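Local coordinates for putative curved DNA-binding protein (Chaetomium thermophilum var. thermophilum DSM 1495, PDB 4IPA) that is probably an Arx1-type ribosome biogenesis factor built on the methionine aminopeptidase fold, and may bind DNA, at residues G128-D133 with W218-N223; R166-P171 with D249-E254; T347-A350 with G355-R358. All blocks are in the same frame, centred on the assembly; numbering follows the deposited sequence.

Contact 1: G128-D133 with W218-N223; sequences GTIVCD and WLFDKN
Phe220 pushes the rim of its ring against the backbone of Gly128 and the side chain of Ile130, and these three residues make up nearly all of the contact. The ring meets the carbonyl of Gly128 edge-on, with CD2 of Phe220 3.3 Å from Gly128 O, so the weakly positive rim of the ring borders an electron-rich oxygen. Gly128 takes part through its backbone alone. Further round the same rim, Ile130 N lies near the ring plane, 4.1 Å from Phe220 CE2. The apolar part is completed at the far end of the ring, where Phe220 CZ touches Ile130 CD1 at 4.1 Å and the two side chains cross at about a right angle. Phe220 sends CG beside its own backbone N (chi1 -69°), which carries the ring across to the strand. A flat aromatic suits this buried place because its rim can border both a peptide group and a branched aliphatic chain. At the margin, Gly128 N donates to a water that also lies 2.9 Å from Asp221 O. Phe220 thus packs strand 210-220 over strand 127-136 within the curved beta core of the pita-bread fold typical of the M24 family, where Cys132 and Leu346 already share a backbone bond. Tyr29 of helix 23-46 and Thr348 of strand 342-352 also pack against Phe220, while Ile130 rests on Gln119 of the adjacent strand 115-124.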
loop_
_atom_site.group_PDB
_atom_site.type_symbol
_atom_site.label_atom_id
_atom_site.label_comp_id
_atom_site.label_asym_id
_atom_site.label_seq_id
_atom_site.Cartn_x
_atom_site.Cartn_y
_atom_site.Cartn_z
ATOM N N GLY A 128 -12.637 -2.495 -1.104
ATOM C CA GLY A 128 -11.676 -1.760 -0.306
ATOM C C GLY A 128 -10.704 -0.900 -1.091
ATOM O O GLY A 128 -10.350 -1.216 -2.237
ATOM N N THR A 129 -10.290 0.201 -0.474
ATOM C CA THR A 129 -9.225 1.026 -1.018
ATOM C C THR A 129 -8.137 1.081 0.033
ATOM O O THR A 129 -8.410 1.399 1.184
ATOM C CB THR A 129 -9.697 2.476 -1.261
ATOM O OG1 THR A 129 -10.171 3.014 -0.023
ATOM C CG2 THR A 129 -10.832 2.515 -2.289
ATOM N N ILE A 130 -6.911 0.764 -0.355
ATOM C CA ILE A 130 -5.772 0.905 0.538
ATOM C C ILE A 130 -4.891 2.043 0.009
ATOM O O ILE A 130 -4.685 2.155 -1.205
ATOM C CB ILE A 130 -4.973 -0.421 0.649
ATOM C CG1 ILE A 130 -5.897 -1.554 1.110
ATOM C CG2 ILE A 130 -3.796 -0.275 1.621
ATOM C CD1 ILE A 130 -5.215 -2.913 1.226
ATOM N N VAL A 131 -4.417 2.907 0.907
ATOM C CA VAL A 131 -3.553 4.021 0.524
ATOM C C VAL A 131 -2.294 4.016 1.373
ATOM O O VAL A 131 -2.327 3.607 2.530
ATOM C CB VAL A 131 -4.245 5.415 0.714
ATOM C CG1 VAL A 131 -5.475 5.541 -0.147
ATOM C CG2 VAL A 131 -4.611 5.652 2.172
ATOM N N CYS A 132 -1.188 4.472 0.796
ATOM C CA CYS A 132 0.046 4.657 1.545
ATOM C C CYS A 132 0.762 5.895 1.024
ATOM O O CYS A 132 1.043 5.993 -0.174
ATOM C CB CYS A 132 0.979 3.445 1.431
ATOM S SG CYS A 132 2.593 3.637 2.321
ATOM N N ASP A 133 1.042 6.827 1.936
ATOM C CA ASP A 133 1.871 7.992 1.653
ATOM C C ASP A 133 3.143 7.840 2.496
ATOM O O ASP A 133 3.134 7.195 3.551
ATOM C CB ASP A 133 1.119 9.288 2.043
ATOM C CG ASP A 133 1.755 10.570 1.447
ATOM O OD1 ASP A 133 2.644 10.467 0.567
ATOM O OD2 ASP A 133 1.341 11.691 1.853
ATOM N N TRP A 218 -1.578 -5.772 -6.328
ATOM C CA TRP A 218 -2.591 -6.830 -6.344
ATOM C C TRP A 218 -3.900 -6.383 -6.976
ATOM O O TRP A 218 -4.363 -5.266 -6.755
ATOM C CB TRP A 218 -2.940 -7.271 -4.930
ATOM C CG TRP A 218 -1.896 -8.001 -4.175
ATOM C CD1 TRP A 218 -0.991 -7.468 -3.316
ATOM C CD2 TRP A 218 -1.679 -9.416 -4.163
ATOM N NE1 TRP A 218 -0.202 -8.459 -2.779
ATOM C CE2 TRP A 218 -0.607 -9.669 -3.280
ATOM C CE3 TRP A 218 -2.279 -10.495 -4.820
ATOM C CZ2 TRP A 218 -0.126 -10.950 -3.031
ATOM C CZ3 TRP A 218 -1.800 -11.779 -4.571
ATOM C CH2 TRP A 218 -0.735 -11.991 -3.684
ATOM N N LEU A 219 -4.507 -7.287 -7.727
ATOM C CA LEU A 219 -5.874 -7.117 -8.154
ATOM C C LEU A 219 -6.758 -7.107 -6.910
ATOM O O LEU A 219 -6.568 -7.913 -6.010
ATOM C CB LEU A 219 -6.270 -8.280 -9.070
ATOM C CG LEU A 219 -7.651 -8.215 -9.723
ATOM C CD1 LEU A 219 -7.716 -7.066 -10.729
ATOM C CD2 LEU A 219 -7.987 -9.543 -10.404
ATOM N N PHE A 220 -7.701 -6.179 -6.840
ATOM C CA PHE A 220 -8.716 -6.215 -5.786
ATOM C C PHE A 220 -10.018 -6.774 -6.377
ATOM O O PHE A 220 -10.253 -6.698 -7.589
ATOM C CB PHE A 220 -9.014 -4.821 -5.209
ATOM C CG PHE A 220 -7.889 -4.215 -4.395
ATOM C CD1 PHE A 220 -6.676 -4.871 -4.235
ATOM C CD2 PHE A 220 -8.064 -2.979 -3.780
ATOM C CE1 PHE A 220 -5.643 -4.304 -3.483
ATOM C CE2 PHE A 220 -7.040 -2.406 -3.020
ATOM C CZ PHE A 220 -5.822 -3.073 -2.872
ATOM N N ASP A 221 -10.857 -7.327 -5.516
ATOM C CA ASP A 221 -12.220 -7.660 -5.891
ATOM C C ASP A 221 -13.073 -7.670 -4.629
ATOM O O ASP A 221 -12.586 -7.340 -3.543
ATOM C CB ASP A 221 -12.289 -9.002 -6.610
ATOM C CG ASP A 221 -13.518 -9.118 -7.511
ATOM O OD1 ASP A 221 -14.406 -8.236 -7.448
ATOM O OD2 ASP A 221 -13.605 -10.097 -8.277
ATOM N N LYS A 222 -14.347 -8.018 -4.768
ATOM C CA LYS A 222 -15.238 -8.005 -3.623
ATOM C C LYS A 222 -14.633 -8.874 -2.527
ATOM O O LYS A 222 -14.287 -10.023 -2.776
ATOM C CB LYS A 222 -16.641 -8.505 -3.994
ATOM C CG LYS A 222 -17.693 -8.018 -3.019
ATOM C CD LYS A 222 -19.046 -8.689 -3.203
ATOM C CE LYS A 222 -20.046 -8.101 -2.218
ATOM N NZ LYS A 222 -21.166 -9.039 -1.912
ATOM N N ASN A 223 -14.486 -8.309 -1.330
ATOM C CA ASN A 223 -13.878 -9.010 -0.211
ATOM C C ASN A 223 -12.484 -9.531 -0.521
ATOM O O ASN A 223 -12.069 -10.544 0.035
ATOM C CB ASN A 223 -14.756 -10.193 0.210
ATOM C CG ASN A 223 -16.067 -9.756 0.804
ATOM O OD1 ASN A 223 -16.112 -8.877 1.680
ATOM N ND2 ASN A 223 -17.156 -10.355 0.329
HETATM O O HOH W 1 -11.692 -4.861 -2.453
#

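Contact 2: R166-P171 with D249-E254; sequences RLMVPP and DVWGVE
Met168 and Val253 mark the nearest approach of the two backbones, yet their CA atoms are 9.6 Å apart, so side chains alone bridge the gap between the turn following helix 148-167 and strand 250-258. In the pita-bread fold of the M24 family, helices lie against the curved beta sheet, and here, just where helix 148-167 gives way to a turn, Met168 alone of residues 166-171 reaches strand 250-258. Met168 supplies the reach. It is extended about its second torsion and then bends at chi3 (77°), which turns the terminal methyl onto the indole of Trp251. Atom CE of Met168 stands over one ring face, displaced toward the rim, 3.6 Å from Trp251 CD2. It makes a CH-pi contact with the five-membered ring, 3.8 Å from the centroid and 21° off the normal. The sulfur serves the other partner: Met168 SD meets Val253 CG2 at 3.6 Å, the two side chains reaching toward each other tip to tip. A flexible, polarisable methionine is well matched to a surface made of a flat ring and a branched aliphatic group two residues apart on one strand. Pro245 also touches Met168, and Ile349 of the adjoining strand 342-352 packs on both Trp251 and Val253. Asp249 restrains the rotation of the indole and also forms a salt bridge with Lys229. Trp251 NE1 donates to Asp249 OD2 at 3.1 Å, reaching the oxygen on its anti side and 31° out of the carboxylate plane.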
loop_
_atom_site.group_PDB
_atom_site.type_symbol
_atom_site.label_atom_id
_atom_site.label_comp_id
_atom_site.label_asym_id
_atom_site.label_seq_id
_atom_site.Cartn_x
_atom_site.Cartn_y
_atom_site.Cartn_z
ATOM N N ARG A 166 1.682 3.989 -15.687
ATOM C CA ARG A 166 1.639 4.075 -17.145
ATOM C C ARG A 166 1.894 2.728 -17.823
ATOM O O ARG A 166 1.340 2.452 -18.884
ATOM C CB ARG A 166 2.618 5.141 -17.646
ATOM C CG ARG A 166 2.046 6.545 -17.545
ATOM C CD ARG A 166 3.128 7.600 -17.463
ATOM N NE ARG A 166 2.535 8.921 -17.288
ATOM C CZ ARG A 166 2.217 9.450 -16.106
ATOM N NH1 ARG A 166 2.446 8.767 -14.986
ATOM N NH2 ARG A 166 1.666 10.656 -16.046
ATOM N N LEU A 167 2.708 1.881 -17.194
ATOM C CA LEU A 167 2.957 0.540 -17.712
ATOM C C LEU A 167 1.730 -0.340 -17.538
ATOM O O LEU A 167 1.678 -1.455 -18.068
ATOM C CB LEU A 167 4.161 -0.102 -17.019
ATOM C CG LEU A 167 5.499 0.578 -17.331
ATOM C CD1 LEU A 167 6.669 -0.058 -16.581
ATOM C CD2 LEU A 167 5.736 0.523 -18.831
ATOM N N MET A 168 0.739 0.159 -16.800
ATOM C CA MET A 168 -0.442 -0.644 -16.493
ATOM C C MET A 168 -1.630 -0.341 -17.406
ATOM O O MET A 168 -2.605 -1.087 -17.441
ATOM C CB MET A 168 -0.839 -0.497 -15.018
ATOM C CG MET A 168 0.160 -1.104 -14.021
ATOM S SD MET A 168 -0.429 -0.975 -12.306
ATOM C CE MET A 168 -1.657 -2.294 -12.226
ATOM N N VAL A 169 -1.559 0.764 -18.128
ATOM C CA VAL A 169 -2.547 1.054 -19.151
ATOM C C VAL A 169 -2.473 -0.043 -20.216
ATOM O O VAL A 169 -1.417 -0.268 -20.799
ATOM C CB VAL A 169 -2.303 2.441 -19.769
ATOM C CG1 VAL A 169 -3.381 2.758 -20.818
ATOM C CG2 VAL A 169 -2.316 3.491 -18.670
ATOM N N PRO A 170 -3.582 -0.776 -20.423
ATOM C CA PRO A 170 -3.657 -1.810 -21.463
ATOM C C PRO A 170 -3.253 -1.224 -22.812
ATOM O O PRO A 170 -3.644 -0.099 -23.131
ATOM C CB PRO A 170 -5.136 -2.186 -21.468
ATOM C CG PRO A 170 -5.558 -1.955 -20.059
ATOM C CD PRO A 170 -4.802 -0.730 -19.604
ATOM N N PRO A 171 -2.456 -1.969 -23.586
ATOM C CA PRO A 171 -1.874 -1.451 -24.828
ATOM C C PRO A 171 -2.925 -0.838 -25.746
ATOM O O PRO A 171 -3.949 -1.459 -26.019
ATOM C CB PRO A 171 -1.265 -2.702 -25.468
ATOM C CG PRO A 171 -0.919 -3.571 -24.293
ATOM C CD PRO A 171 -2.048 -3.363 -23.323
ATOM N N ASP A 249 -10.671 -3.740 -14.240
ATOM C CA ASP A 249 -9.924 -4.105 -13.026
ATOM C C ASP A 249 -9.845 -2.972 -11.996
ATOM O O ASP A 249 -9.744 -1.790 -12.351
ATOM C CB ASP A 249 -8.476 -4.464 -13.365
ATOM C CG ASP A 249 -8.311 -5.842 -14.008
ATOM O OD1 ASP A 249 -9.292 -6.605 -14.161
ATOM O OD2 ASP A 249 -7.151 -6.161 -14.346
ATOM N N VAL A 250 -9.861 -3.340 -10.717
ATOM C CA VAL A 250 -9.315 -2.461 -9.684
ATOM C C VAL A 250 -8.039 -3.057 -9.050
ATOM O O VAL A 250 -7.994 -4.245 -8.682
ATOM C CB VAL A 250 -10.355 -2.111 -8.606
ATOM C CG1 VAL A 250 -9.693 -1.367 -7.461
ATOM C CG2 VAL A 250 -11.469 -1.273 -9.215
ATOM N N TRP A 251 -7.006 -2.220 -8.930
ATOM C CA TRP A 251 -5.721 -2.640 -8.383
ATOM C C TRP A 251 -5.249 -1.796 -7.197
ATOM O O TRP A 251 -5.445 -0.577 -7.152
ATOM C CB TRP A 251 -4.642 -2.546 -9.452
ATOM C CG TRP A 251 -4.685 -3.584 -10.498
ATOM C CD1 TRP A 251 -5.548 -3.648 -11.556
ATOM C CD2 TRP A 251 -3.792 -4.697 -10.634
ATOM N NE1 TRP A 251 -5.268 -4.744 -12.323
ATOM C CE2 TRP A 251 -4.184 -5.402 -11.792
ATOM C CE3 TRP A 251 -2.689 -5.160 -9.894
ATOM C CZ2 TRP A 251 -3.525 -6.553 -12.231
ATOM C CZ3 TRP A 251 -2.030 -6.298 -10.321
ATOM C CH2 TRP A 251 -2.453 -6.987 -11.489
ATOM N N GLY A 252 -4.589 -2.457 -6.251
ATOM C CA GLY A 252 -3.802 -1.764 -5.248
ATOM C C GLY A 252 -2.370 -1.691 -5.758
ATOM O O GLY A 252 -1.629 -2.670 -5.718
ATOM N N VAL A 253 -1.979 -0.531 -6.270
ATOM C CA VAL A 253 -0.682 -0.397 -6.901
ATOM C C VAL A 253 0.358 0.151 -5.924
ATOM O O VAL A 253 0.201 1.270 -5.401
ATOM C CB VAL A 253 -0.742 0.545 -8.124
ATOM C CG1 VAL A 253 0.661 0.690 -8.739
ATOM C CG2 VAL A 253 -1.767 0.035 -9.167
ATOM N N GLU A 254 1.407 -0.640 -5.687
ATOM C CA GLU A 254 2.465 -0.269 -4.747
ATOM C C GLU A 254 3.840 -0.198 -5.389
ATOM O O GLU A 254 4.222 -1.062 -6.201
ATOM C CB GLU A 254 2.542 -1.234 -3.555
ATOM C CG GLU A 254 3.523 -0.744 -2.475
ATOM C CD GLU A 254 3.677 -1.672 -1.278
ATOM O OE1 GLU A 254 2.788 -2.510 -1.037
ATOM O OE2 GLU A 254 4.705 -1.557 -0.567
#

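Contact 3: T347-A350 with G355-R358; sequences TTIA and GITR
Ile349 and Ile356 cross obliquely in a beta hairpin, their ends meeting where CD1 of Ile349 lies 3.9 Å from CD1 of Ile356. With chi1 at 67°, Ile349 places CG2 beside its backbone N, and its CB and CG2 both lie 4.0 Å from Ile356 CG2. Thr347 and Arg358 pass each other at a slant too, with Thr347 CG2 against Arg358 CB at 4.0 Å. Here the threonine methyl packs on the aliphatic part of the arginine, while a water links Thr347 OG1 to Arg358 NH1, in the plane of the guanidinium. Between the strands, Ala350 and Thr357 form an antiparallel hydrogen-bonded pair: Ala350 N donates to Thr357 O at 2.8 Å, and Thr357 N to Ala350 O at 2.9 Å. Gly355 has backbone angles (95°/-146°) at which a CB would strike the preceding carbonyl oxygen, which accounts for glycine there. Leu165 of helix 148-167 touches both Ile349 and Arg358, and Arg358 NH2 forms a salt bridge with Glu162 of that helix. The second hairpin strand is therefore held to the first by backbone bonds and aliphatic packing, while Ile349 meets the helix by apolar packing and Arg358 also through its charge.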
loop_
_atom_site.group_PDB
_atom_site.type_symbol
_atom_site.label_atom_id
_atom_site.label_comp_id
_atom_site.label_asym_id
_atom_site.label_seq_id
_atom_site.Cartn_x
_atom_site.Cartn_y
_atom_site.Cartn_z
ATOM N N THR A 347 -1.430 3.191 -4.171
ATOM C CA THR A 347 -2.574 3.858 -4.752
ATOM C C THR A 347 -3.573 2.788 -5.174
ATOM O O THR A 347 -3.201 1.793 -5.795
ATOM C CB THR A 347 -2.145 4.662 -6.003
ATOM O OG1 THR A 347 -1.068 5.554 -5.666
ATOM C CG2 THR A 347 -3.315 5.461 -6.568
ATOM N N THR A 348 -4.842 2.982 -4.851
ATOM C CA THR A 348 -5.883 2.104 -5.380
ATOM C C THR A 348 -6.455 2.711 -6.661
ATOM O O THR A 348 -6.983 3.816 -6.633
ATOM C CB THR A 348 -6.996 1.882 -4.349
ATOM O OG1 THR A 348 -6.459 1.154 -3.237
ATOM C CG2 THR A 348 -8.169 1.078 -4.983
ATOM N N ILE A 349 -6.325 2.005 -7.779
ATOM C CA ILE A 349 -6.779 2.531 -9.067
ATOM C C ILE A 349 -7.935 1.758 -9.684
ATOM O O ILE A 349 -8.175 0.593 -9.363
ATOM C CB ILE A 349 -5.663 2.518 -10.131
ATOM C CG1 ILE A 349 -5.302 1.069 -10.485
ATOM C CG2 ILE A 349 -4.464 3.361 -9.683
ATOM C CD1 ILE A 349 -4.261 0.927 -11.575
ATOM N N ALA A 350 -8.626 2.423 -10.604
ATOM C CA ALA A 350 -9.583 1.758 -11.473
ATOM C C ALA A 350 -9.137 1.887 -12.930
ATOM O O ALA A 350 -8.654 2.936 -13.355
ATOM C CB ALA A 350 -10.971 2.339 -11.286
ATOM N N GLY A 355 -8.972 4.798 -19.493
ATOM C CA GLY A 355 -7.677 4.622 -18.869
ATOM C C GLY A 355 -7.736 4.479 -17.350
ATOM O O GLY A 355 -8.680 3.915 -16.779
ATOM N N ILE A 356 -6.712 5.001 -16.691
ATOM C CA ILE A 356 -6.510 4.732 -15.281
ATOM C C ILE A 356 -6.872 5.923 -14.430
ATOM O O ILE A 356 -6.334 7.020 -14.624
ATOM C CB ILE A 356 -5.051 4.299 -14.999
ATOM C CG1 ILE A 356 -4.854 2.852 -15.470
ATOM C CG2 ILE A 356 -4.710 4.457 -13.512
ATOM C CD1 ILE A 356 -3.515 2.273 -15.150
ATOM N N THR A 357 -7.785 5.681 -13.487
ATOM C CA THR A 357 -8.210 6.665 -12.491
ATOM C C THR A 357 -7.724 6.284 -11.093
ATOM O O THR A 357 -7.869 5.128 -10.659
ATOM C CB THR A 357 -9.755 6.736 -12.419
ATOM O OG1 THR A 357 -10.281 6.950 -13.728
ATOM C CG2 THR A 357 -10.208 7.880 -11.510
ATOM N N ARG A 358 -7.172 7.255 -10.375
ATOM C CA ARG A 358 -6.742 7.024 -8.995
ATOM C C ARG A 358 -7.940 7.208 -8.067
ATOM O O ARG A 358 -8.265 8.326 -7.683
ATOM C CB ARG A 358 -5.616 7.984 -8.593
ATOM C CG ARG A 358 -4.452 8.044 -9.578
ATOM C CD ARG A 358 -3.287 8.939 -9.073
ATOM N NE ARG A 358 -2.521 9.480 -10.203
ATOM C CZ ARG A 358 -1.195 9.502 -10.299
ATOM N NH1 ARG A 358 -0.442 9.016 -9.324
ATOM N NH2 ARG A 358 -0.615 10.030 -11.377
HETATM O O HOH W 2 -0.737 8.023 -6.847
HETATM O O HOH W 3 -10.401 4.767 -14.993
#

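Overall arrangement
The three contacts lie close together in one chain. The centres of contacts 2 and 3 are about 7 Å apart. Contact 1 lies about 12 Å from contact 2, centre to centre, and the centres of contacts 1 and 3 are about 11 Å apart. All reach the five-stranded antiparallel sheet, where strands 210-220, 250-258, 342-352 and 355-360 lie side by side in that order. Contact 1 packs strand 127-136 against it, contact 2 the turn after helix 148-167, and contact 3 adds strand 355-360. Along the chain, the segments of contacts 1 and 2 alternate, bringing sequence-distant parts of the M24-type fold together, whereas contact 3 follows as a local hairpin that completes the sheet.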